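Local coordinates for maltose-binding protein MalE1 (Thermotoga maritima, PDB 6DTU) that binds maltotetraose and probably delivers malto-oligosaccharides to a membrane transporter as a periplasmic binding protein, at residues Pro249-Glu252 and Pro253-Ala257. Residues are numbered along the deposited sequence; the frame is centred on the assembly and turned at random.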
loop_
_atom_site.group_PDB
_atom_site.type_symbol
_atom_site.label_atom_id
_atom_site.label_comp_id
_atom_site.label_asym_id
_atom_site.label_seq_id
_atom_site.Cartn_x
_atom_site.Cartn_y
_atom_site.Cartn_z
ATOM N N PRO A 249 -12.473 -5.094 -11.663
ATOM C CA PRO A 249 -13.798 -5.488 -12.146
ATOM C C PRO A 249 -14.635 -6.059 -11.010
ATOM O O PRO A 249 -14.107 -6.666 -10.076
ATOM C CB PRO A 249 -13.477 -6.545 -13.206
ATOM C CG PRO A 249 -12.081 -6.164 -13.696
ATOM C CD PRO A 249 -11.381 -5.665 -12.473
ATOM N N ASP A 250 -15.948 -5.807 -11.070
ATOM C CA ASP A 250 -16.854 -6.314 -10.049
ATOM C C ASP A 250 -16.711 -7.825 -9.941
ATOM O O ASP A 250 -16.585 -8.524 -10.951
ATOM C CB ASP A 250 -18.310 -5.988 -10.399
ATOM C CG ASP A 250 -18.649 -4.506 -10.271
ATOM O OD1 ASP A 250 -18.011 -3.770 -9.480
ATOM O OD2 ASP A 250 -19.574 -4.072 -10.990
ATOM N N LEU A 251 -16.730 -8.332 -8.703
ATOM C CA LEU A 251 -16.526 -9.763 -8.491
ATOM C C LEU A 251 -17.670 -10.565 -9.086
ATOM O O LEU A 251 -17.475 -11.675 -9.605
ATOM C CB LEU A 251 -16.385 -10.047 -7.003
ATOM C CG LEU A 251 -15.455 -9.075 -6.285
ATOM C CD1 LEU A 251 -15.379 -9.470 -4.820
ATOM C CD2 LEU A 251 -14.083 -9.084 -6.958
ATOM N N GLU A 252 -18.877 -10.034 -8.969
ATOM C CA GLU A 252 -20.067 -10.568 -9.612
ATOM C C GLU A 252 -21.083 -9.442 -9.650
ATOM O O GLU A 252 -20.814 -8.347 -9.134
ATOM C CB GLU A 252 -20.616 -11.804 -8.866
ATOM C CG GLU A 252 -21.094 -11.576 -7.441
ATOM C CD GLU A 252 -21.685 -12.837 -6.824
ATOM O OE1 GLU A 252 -20.910 -13.723 -6.407
ATOM O OE2 GLU A 252 -22.929 -12.945 -6.770
ATOM N N PRO A 253 -22.213 -9.624 -10.357
ATOM C CA PRO A 253 -23.184 -8.526 -10.437
ATOM C C PRO A 253 -23.582 -8.003 -9.060
ATOM O O PRO A 253 -24.014 -8.778 -8.192
ATOM C CB PRO A 253 -24.362 -9.179 -11.169
ATOM C CG PRO A 253 -23.674 -10.147 -12.080
ATOM C CD PRO A 253 -22.627 -10.757 -11.206
ATOM N N GLY A 254 -23.403 -6.703 -8.841
ATOM C CA GLY A 254 -23.749 -6.062 -7.581
ATOM C C GLY A 254 -22.766 -6.243 -6.450
ATOM O O GLY A 254 -23.086 -5.888 -5.310
ATOM N N VAL A 255 -21.575 -6.759 -6.724
ATOM C CA VAL A 255 -20.566 -6.966 -5.690
ATOM C C VAL A 255 -19.250 -6.345 -6.147
ATOM O O VAL A 255 -18.476 -6.996 -6.867
ATOM C CB VAL A 255 -20.398 -8.461 -5.376
ATOM C CG1 VAL A 255 -19.328 -8.651 -4.303
ATOM C CG2 VAL A 255 -21.728 -9.080 -4.956
ATOM N N PRO A 256 -18.963 -5.096 -5.805
ATOM C CA PRO A 256 -17.676 -4.527 -6.213
ATOM C C PRO A 256 -16.527 -5.041 -5.364
ATOM O O PRO A 256 -16.690 -5.432 -4.205
ATOM C CB PRO A 256 -17.862 -3.020 -6.020
ATOM C CG PRO A 256 -18.947 -2.893 -5.012
ATOM C CD PRO A 256 -19.843 -4.092 -5.174
ATOM N N ALA A 257 -15.345 -5.025 -5.968
ATOM C CA ALA A 257 -14.128 -5.261 -5.209
ATOM C C ALA A 257 -13.916 -4.100 -4.252
ATOM O O ALA A 257 -14.269 -2.971 -4.553
ATOM C CB ALA A 257 -12.923 -5.322 -6.151
HETATM O O HOH W 1 -15.410 -3.351 -8.500
HETATM O O HOH W 2 -22.122 -4.935 -10.838
#
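Leu251 and Glu252 meet Val255 across a tight local turn, in the loop that leads from strand 243-246 to strand 260-268; its Pro253-Gly254 tip is exposed, while the Leu251 side is buried. Two backbone bonds close it. Val255 N gives its hydrogen to Glu252 O at 3.0 Å. Leu251 N reaches Val255 O at 2.9 Å, and this hydrogen bond is bent, 137° at the hydrogen. The first bond spans a type II beta turn from Glu252 to Val255, with Pro253 and Gly254 at its two corners; Gly254 takes the positive phi (79°) that this turn asks of its third residue. Asp250 then ties the two arms together through water: one water bridges its OD1 to Ala257 N, a second links OD2 to Gly254 N, and OD1 also lies 3.4 Å from Pro256 CA. The carboxylate thus has each oxygen engaged by a separate water, and both amides find an acceptor. Glu252 starts with CG wedged between its backbone N and carbonyl carbon (chi1 63°), which brings CG alongside Val255 CG2 at 3.6 Å; beyond, OE1 forms a salt bridge with Lys191 NZ and a hydrogen bond with Tyr165 OH. On the inner side, Leu251 splits its branches: CD1 faces Val255 CG1 at 4.1 Å, their side chains crossing at about a right angle, while CD2 packs on Ala257 CB at 4.0 Å. Leu251 also touches Phe161 of helix 155-164 and Met127 of helix 127-140.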